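PDB 4Z9D: pertussis toxin-like subunit ArtA from Escherichia coli, which probably acts as the ADP-ribosyltransferase subunit of a pertussis-like AB5 toxin, binding NAD and modifying trimeric G proteins of the host. Local coordinates for residues A[24-30]-A[46-51]; A[97-103]-A[170-174]. The protein carries 2 engineered substitutions. All blocks are in the same frame, centred on the assembly; numbering follows the deposited sequence.

Contact 1. Residues A[24-30]-A[46-51]; sequences RSHGFNR and RDSAFI. With NAD (nicotinamide-adenine-dinucleotide), chain F.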
loop_
_atom_site.group_PDB
_atom_site.type_symbol
_atom_site.label_atom_id
_atom_site.label_comp_id
_atom_site.label_asym_id
_atom_site.label_seq_id
_atom_site.Cartn_x
_atom_site.Cartn_y
_atom_site.Cartn_z
ATOM N N ARG A 24 -1.753 7.499 -7.465
ATOM C CA ARG A 24 -1.405 8.809 -6.921
ATOM C C ARG A 24 -2.030 8.979 -5.539
ATOM O O ARG A 24 -3.157 8.537 -5.299
ATOM C CB ARG A 24 -1.854 9.938 -7.869
ATOM C CG ARG A 24 -1.580 11.344 -7.328
ATOM C CD ARG A 24 -1.572 12.421 -8.431
ATOM N NE ARG A 24 -0.534 12.208 -9.439
ATOM C CZ ARG A 24 0.747 12.559 -9.315
ATOM N NH1 ARG A 24 1.587 12.315 -10.309
ATOM N NH2 ARG A 24 1.200 13.132 -8.206
ATOM N N SER A 25 -1.300 9.611 -4.622
ATOM C CA SER A 25 -1.796 9.782 -3.259
ATOM C C SER A 25 -2.979 10.740 -3.252
ATOM O O SER A 25 -3.198 11.462 -4.223
ATOM C CB SER A 25 -0.710 10.329 -2.338
ATOM O OG SER A 25 -0.246 11.588 -2.807
ATOM N N HIS A 26 -3.732 10.742 -2.158
ATOM C CA HIS A 26 -4.846 11.682 -2.000
ATOM C C HIS A 26 -4.365 13.131 -1.950
ATOM O O HIS A 26 -4.976 14.032 -2.532
ATOM C CB HIS A 26 -5.634 11.382 -0.724
ATOM C CG HIS A 26 -6.400 10.102 -0.772
ATOM N ND1 HIS A 26 -7.587 9.973 -1.462
ATOM C CD2 HIS A 26 -6.167 8.899 -0.190
ATOM C CE1 HIS A 26 -8.040 8.739 -1.319
ATOM N NE2 HIS A 26 -7.202 8.070 -0.554
ATOM N N GLY A 27 -3.265 13.360 -1.245
ATOM C CA GLY A 27 -2.777 14.713 -1.075
ATOM C C GLY A 27 -1.316 14.795 -0.720
ATOM O O GLY A 27 -0.502 14.044 -1.256
ATOM N N PHE A 28 -0.987 15.702 0.200
ATOM C CA PHE A 28 0.416 15.961 0.533
ATOM C C PHE A 28 0.673 15.933 2.033
ATOM O O PHE A 28 1.722 16.369 2.490
ATOM C CB PHE A 28 0.843 17.319 -0.041
ATOM C CG PHE A 28 0.747 17.389 -1.535
ATOM C CD1 PHE A 28 1.790 16.948 -2.335
ATOM C CD2 PHE A 28 -0.406 17.865 -2.142
ATOM C CE1 PHE A 28 1.693 17.000 -3.719
ATOM C CE2 PHE A 28 -0.517 17.919 -3.516
ATOM C CZ PHE A 28 0.528 17.490 -4.311
ATOM N N ASN A 29 -0.285 15.411 2.794
ATOM C CA ASN A 29 -0.187 15.316 4.255
ATOM C C ASN A 29 0.774 14.223 4.703
ATOM O O ASN A 29 0.441 13.036 4.633
ATOM C CB ASN A 29 -1.586 15.056 4.853
ATOM C CG ASN A 29 -1.576 14.880 6.372
ATOM O OD1 ASN A 29 -0.535 14.969 7.030
ATOM N ND2 ASN A 29 -2.757 14.616 6.934
ATOM N N ARG A 30 1.944 14.618 5.201
ATOM C CA ARG A 30 2.952 13.637 5.633
ATOM C C ARG A 30 2.915 13.298 7.128
ATOM O O ARG A 30 3.947 12.994 7.725
ATOM C CB ARG A 30 4.358 14.124 5.232
ATOM C CG ARG A 30 4.638 13.931 3.747
ATOM C CD ARG A 30 6.007 14.443 3.296
ATOM N NE ARG A 30 6.108 14.369 1.842
ATOM C CZ ARG A 30 7.069 13.735 1.179
ATOM N NH1 ARG A 30 7.043 13.728 -0.145
ATOM N NH2 ARG A 30 8.055 13.125 1.826
ATOM N N ARG A 46 -8.776 12.237 3.611
ATOM C CA ARG A 46 -8.489 12.052 2.187
ATOM C C ARG A 46 -7.438 13.032 1.669
ATOM O O ARG A 46 -7.630 13.693 0.638
ATOM C CB ARG A 46 -9.776 12.205 1.375
ATOM C CG ARG A 46 -10.892 11.314 1.890
ATOM C CD ARG A 46 -12.157 11.441 1.067
ATOM N NE ARG A 46 -12.854 10.160 0.982
ATOM C CZ ARG A 46 -12.750 9.300 -0.028
ATOM N NH1 ARG A 46 -11.962 9.566 -1.061
ATOM N NH2 ARG A 46 -13.434 8.162 0.008
ATOM N N ASP A 47 -6.334 13.143 2.393
ATOM C CA ASP A 47 -5.235 13.992 1.943
ATOM C C ASP A 47 -3.864 13.381 2.199
ATOM O O ASP A 47 -2.856 14.069 2.107
ATOM C CB ASP A 47 -5.316 15.378 2.600
ATOM C CG ASP A 47 -5.269 15.317 4.110
ATOM O OD1 ASP A 47 -5.157 14.207 4.667
ATOM O OD2 ASP A 47 -5.297 16.396 4.747
ATOM N N SER A 48 -3.830 12.091 2.523
ATOM C CA SER A 48 -2.566 11.394 2.786
ATOM C C SER A 48 -1.530 11.595 1.681
ATOM O O SER A 48 -1.859 11.565 0.489
ATOM C CB SER A 48 -2.812 9.902 2.974
ATOM O OG SER A 48 -1.578 9.233 3.178
ATOM N N ALA A 49 -0.278 11.797 2.086
ATOM C CA ALA A 49 0.821 11.924 1.138
ATOM C C ALA A 49 1.242 10.569 0.607
ATOM O O ALA A 49 2.002 10.475 -0.353
ATOM C CB ALA A 49 2.004 12.600 1.784
ATOM N N PHE A 50 0.774 9.524 1.259
ATOM C CA PHE A 50 1.349 8.205 1.063
ATOM C C PHE A 50 0.403 7.245 0.340
ATOM O O PHE A 50 -0.823 7.336 0.471
ATOM C CB PHE A 50 1.749 7.611 2.420
ATOM C CG PHE A 50 2.594 8.525 3.267
ATOM C CD1 PHE A 50 3.923 8.760 2.938
ATOM C CD2 PHE A 50 2.066 9.149 4.392
ATOM C CE1 PHE A 50 4.717 9.596 3.718
ATOM C CE2 PHE A 50 2.849 9.987 5.185
ATOM C CZ PHE A 50 4.187 10.216 4.841
ATOM N N ILE A 51 0.991 6.301 -0.389
ATOM C CA ILE A 51 0.241 5.220 -1.041
ATOM C C ILE A 51 0.642 3.915 -0.366
ATOM O O ILE A 51 1.803 3.528 -0.407
ATOM C CB ILE A 51 0.536 5.149 -2.547
ATOM C CG1 ILE A 51 0.235 6.498 -3.220
ATOM C CG2 ILE A 51 -0.244 4.013 -3.208
ATOM C CD1 ILE A 51 0.924 6.683 -4.575
HETATM P PA NAD F . -6.782 4.456 0.062
HETATM O O1A NAD F . -5.441 4.665 -0.542
HETATM O O2A NAD F . -7.601 5.631 0.454
HETATM O O5B NAD F . -7.618 3.504 -0.965
HETATM C C5B NAD F . -8.997 3.141 -0.790
HETATM C C4B NAD F . -9.722 3.411 -2.126
HETATM O O4B NAD F . -9.774 4.844 -2.395
HETATM C C3B NAD F . -8.906 2.863 -3.257
HETATM O O3B NAD F . -9.145 1.424 -3.334
HETATM C C2B NAD F . -9.562 3.584 -4.400
HETATM O O2B NAD F . -10.903 3.132 -4.488
HETATM C C1B NAD F . -9.605 5.012 -3.834
HETATM N N9A NAD F . -8.374 5.872 -3.943
HETATM C C8A NAD F . -7.189 5.855 -3.334
HETATM N N7A NAD F . -6.479 6.892 -3.787
HETATM C C5A NAD F . -7.229 7.567 -4.663
HETATM C C6A NAD F . -6.999 8.673 -5.394
HETATM N N6A NAD F . -5.807 9.247 -5.254
HETATM N N1A NAD F . -7.917 9.183 -6.233
HETATM C C2A NAD F . -9.149 8.540 -6.333
HETATM N N3A NAD F . -9.367 7.388 -5.565
HETATM C C4A NAD F . -8.403 6.932 -4.748
HETATM O O3 NAD F . -6.639 3.542 1.342
HETATM P PN NAD F . -5.753 2.179 1.378
HETATM O O1N NAD F . -4.528 2.326 0.544
HETATM O O2N NAD F . -6.653 1.020 1.195
HETATM O O5D NAD F . -5.279 2.258 2.895
HETATM C C5D NAD F . -6.210 2.363 3.980
HETATM C C4D NAD F . -5.587 1.769 5.248
HETATM O O4D NAD F . -5.128 0.432 4.846
HETATM C C3D NAD F . -4.342 2.557 5.696
HETATM O O3D NAD F . -4.134 2.417 7.106
HETATM C C2D NAD F . -3.272 1.771 4.963
HETATM O O2D NAD F . -1.967 1.999 5.540
HETATM C C1D NAD F . -3.726 0.330 5.155
HETATM N N1N NAD F . -3.004 -0.563 4.179
HETATM C C2N NAD F . -3.522 -0.766 2.876
HETATM C C3N NAD F . -2.863 -1.550 1.928
HETATM C C7N NAD F . -3.396 -1.757 0.642
HETATM O O7N NAD F . -2.857 -2.740 -0.108
HETATM N N7N NAD F . -4.433 -1.013 0.250
HETATM C C4N NAD F . -1.654 -2.142 2.289
HETATM C C5N NAD F . -1.132 -1.958 3.568
HETATM C C6N NAD F . -1.781 -1.169 4.513
HETATM O O HOH W 1 -3.062 8.403 -0.560
HETATM O O HOH W 2 2.228 13.233 -1.692
#

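Contact 2. Residues A[97-103]-A[170-174]; sequences YLTQRGI and QLVVP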
loop_
_atom_site.group_PDB
_atom_site.type_symbol
_atom_site.label_atom_id
_atom_site.label_comp_id
_atom_site.label_asym_id
_atom_site.label_seq_id
_atom_site.Cartn_x
_atom_site.Cartn_y
_atom_site.Cartn_z
ATOM N N TYR A 97 12.183 7.233 14.214
ATOM C CA TYR A 97 12.466 8.660 14.249
ATOM C C TYR A 97 11.379 9.463 14.969
ATOM O O TYR A 97 11.679 10.293 15.818
ATOM C CB TYR A 97 12.662 9.179 12.830
ATOM C CG TYR A 97 12.803 10.682 12.739
ATOM C CD1 TYR A 97 14.002 11.298 13.052
ATOM C CD2 TYR A 97 11.751 11.475 12.284
ATOM C CE1 TYR A 97 14.150 12.685 12.953
ATOM C CE2 TYR A 97 11.887 12.858 12.165
ATOM C CZ TYR A 97 13.093 13.454 12.510
ATOM O OH TYR A 97 13.253 14.817 12.407
ATOM N N LEU A 98 10.118 9.220 14.636
ATOM C CA LEU A 98 9.012 9.911 15.308
ATOM C C LEU A 98 9.036 9.642 16.816
ATOM O O LEU A 98 8.747 10.523 17.627
ATOM C CB LEU A 98 7.669 9.477 14.720
ATOM C CG LEU A 98 7.489 9.977 13.288
ATOM C CD1 LEU A 98 6.295 9.316 12.599
ATOM C CD2 LEU A 98 7.338 11.494 13.276
ATOM N N THR A 99 9.364 8.413 17.189
ATOM C CA THR A 99 9.501 8.055 18.598
ATOM C C THR A 99 10.646 8.831 19.280
ATOM O O THR A 99 10.496 9.260 20.428
ATOM C CB THR A 99 9.711 6.538 18.754
ATOM O OG1 THR A 99 8.609 5.853 18.145
ATOM C CG2 THR A 99 9.768 6.151 20.224
ATOM N N GLN A 100 11.779 9.017 18.597
ATOM C CA GLN A 100 12.867 9.824 19.168
ATOM C C GLN A 100 12.467 11.291 19.240
ATOM O O GLN A 100 13.051 12.077 19.988
ATOM C CB GLN A 100 14.151 9.740 18.343
ATOM C CG GLN A 100 14.868 8.406 18.310
ATOM C CD GLN A 100 15.893 8.342 17.183
ATOM O OE1 GLN A 100 15.904 9.187 16.283
ATOM N NE2 GLN A 100 16.772 7.348 17.241
ATOM N N ARG A 101 11.456 11.662 18.471
ATOM C CA ARG A 101 11.005 13.047 18.491
ATOM C C ARG A 101 9.907 13.261 19.512
ATOM O O ARG A 101 9.442 14.378 19.689
ATOM C CB ARG A 101 10.538 13.476 17.093
ATOM C CG ARG A 101 11.664 13.552 16.059
ATOM C CD ARG A 101 12.602 14.711 16.352
ATOM N NE ARG A 101 11.822 15.934 16.502
ATOM C CZ ARG A 101 11.519 16.758 15.506
ATOM N NH1 ARG A 101 10.784 17.833 15.747
ATOM N NH2 ARG A 101 11.942 16.508 14.274
ATOM N N GLY A 102 9.507 12.194 20.197
ATOM C CA GLY A 102 8.541 12.319 21.272
ATOM C C GLY A 102 7.129 11.919 20.905
ATOM O O GLY A 102 6.209 12.038 21.712
ATOM N N ILE A 103 6.945 11.444 19.681
ATOM C CA ILE A 103 5.637 10.961 19.266
ATOM C C ILE A 103 5.397 9.578 19.902
ATOM O O ILE A 103 6.297 8.733 19.951
ATOM C CB ILE A 103 5.526 10.891 17.727
ATOM C CG1 ILE A 103 5.766 12.272 17.116
ATOM C CG2 ILE A 103 4.187 10.323 17.304
ATOM C CD1 ILE A 103 4.785 13.313 17.591
ATOM N N GLN A 170 10.550 15.319 5.297
ATOM C CA GLN A 170 9.457 16.271 5.462
ATOM C C GLN A 170 8.266 15.684 6.227
ATOM O O GLN A 170 7.111 16.023 5.946
ATOM C CB GLN A 170 8.996 16.796 4.087
ATOM C CG GLN A 170 10.075 17.578 3.314
ATOM C CD GLN A 170 10.719 16.792 2.178
ATOM O OE1 GLN A 170 10.072 15.957 1.539
ATOM N NE2 GLN A 170 12.005 17.061 1.916
ATOM N N LEU A 171 8.539 14.814 7.197
ATOM C CA LEU A 171 7.466 14.270 8.033
ATOM C C LEU A 171 6.802 15.365 8.877
ATOM O O LEU A 171 7.463 16.306 9.320
ATOM C CB LEU A 171 7.984 13.158 8.951
ATOM C CG LEU A 171 8.266 11.782 8.335
ATOM C CD1 LEU A 171 9.005 10.900 9.325
ATOM C CD2 LEU A 171 6.957 11.113 7.929
ATOM N N VAL A 172 5.504 15.217 9.126
ATOM C CA VAL A 172 4.822 16.089 10.077
ATOM C C VAL A 172 4.993 15.535 11.492
ATOM O O VAL A 172 4.702 14.379 11.752
ATOM C CB VAL A 172 3.329 16.228 9.759
ATOM C CG1 VAL A 172 2.668 17.154 10.772
ATOM C CG2 VAL A 172 3.142 16.774 8.361
ATOM N N VAL A 173 5.496 16.373 12.392
ATOM C CA VAL A 173 5.734 15.993 13.774
ATOM C C VAL A 173 5.005 17.003 14.636
ATOM O O VAL A 173 5.527 18.089 14.896
ATOM C CB VAL A 173 7.230 16.000 14.128
ATOM C CG1 VAL A 173 7.437 15.593 15.587
ATOM C CG2 VAL A 173 8.002 15.070 13.216
ATOM N N PRO A 174 3.783 16.660 15.063
ATOM C CA PRO A 174 2.932 17.574 15.841
ATOM C C PRO A 174 3.533 17.933 17.196
ATOM O O PRO A 174 4.052 17.025 17.841
ATOM C CB PRO A 174 1.627 16.778 16.023
ATOM C CG PRO A 174 1.716 15.619 15.045
ATOM C CD PRO A 174 3.174 15.327 14.919
#

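Contact 1. Residues A[24-30]-A[46-51]
With CG beside its backbone N (chi1 -69°), His26 lays CB against the carbonyl of Arg46 and swings its ring between that residue and the bound NAD; Asn29, its CG anti to the backbone N (chi1 177°), turns its amide toward Asp47. The imidazole is gripped in two ways. NE2 gives a nearly straight hydrogen bond of 2.7 Å to the phosphate oxygen O2A of NAD, which lies in the ring plane, while adenine N7A sits over one face and Arg46 CA over the opposite one. Arg24 O also takes a weak bond from the adenine amino group, N6A. In this worked example, backbone bonds hold a loop that offers NAD one side chain, His26, and one carbonyl, Arg24 O, in an ADP-ribosyltransferase pocket. Those bonds are Gly27 N to Ser48 O, 2.9 Å; Asn29 N to Asp47 O, 3.0 Å; and Ala49 N to Asn29 O, 2.9 Å, with Asn29 and Ser48 forming a single beta bridge. Asn29 ND2 adds a weak bond to Asp47 OD1, 3.3 Å, the amide and carboxylate planes 84° apart; it is secondary for both, since ND2 is hydrogen-bonded to Gln34 OE1 and OD1 to Ser45 OG. One water joins His26 N to Phe50 O. Ser48 OG accepts from Phe50 N in an ST turn and is also hydrogen-bonded to His35 ND1. The loop from strand 23-24 runs past the start of strand 50-54 towards helix 32-37, with Phe50 packed on strand 118-122 and Ile51 on strand 124-125.

Contact 2. Residues A[97-103]-A[170-174]
Val173 sets one methyl against the last turn of helix 92-100 and the other against the residues after it, where the helix closes in a Schellman motif at Gly102; the contact is a small apolar seam between that helix end and the C-terminal tail. CG2 of Val173 meets CD2 of Leu98 at 3.6 Å, the two branches overlapping side by side and running in opposite senses. CG1 faces the other way along the tail: it lies 4.0 Å from Ile103 CG1 and sits over one face of the Arg101 guanidinium, nearer its border than its middle. With CG1 anti to the backbone N (chi1 -180°), Val173 can offer one methyl to the helix and the other to the residues that follow it. On one side of Val173, Leu171 CD1 comes to 4.1 Å from Tyr97 CD2; on the other, Pro174 CD lies 3.7 Å from Ile103 CD1.

The next shell explains why these groups stand where they do. The helix end is shaped by Ile103 N bonding back to Leu98 O at 2.9 Å and Gly102 N to Thr99 O, and the positive phi of Gly102 turns the chain so that Ile103 points at the tail. In Arg101, chi1 of -67° sets CG over one face of the Tyr97 ring; the bends at chi2 and chi3 then bring the guanidinium round to the hydroxyl. Further out, Leu32 of helix 32-37 touches both Leu98 and Leu171, and Gln33 touches Ile103, so that this helix borders both partners. The guanidinium itself is steadied just past the helix: Arg101 NH2 gives a hydrogen bond of 2.8 Å to Tyr97 OH, which lies in the guanidinium plane, although the bond is bent, with 135° at the hydrogen.

How the contacts relate
From the N terminus, the chain leaves strand 23-24, passes through 24-30 and helix 32-37, and returns at 46-51, so contact 1 closes a short loop next to the NAD pocket. Contact 2 opens later, at the end of helix 92-100, and closes a much longer excursion, through strands 118-122, 130-139 and 144-152, when the tail arrives at 170-174. The two neither nest nor cross; they follow in series. Yet the tail joins them in space: Arg30 O and Val172 N make a probable hydrogen bond, and Leu171 CD2 packs near Phe50, linking helix 92-100 to the NAD-side loop through the tail residues Leu171 and Val172.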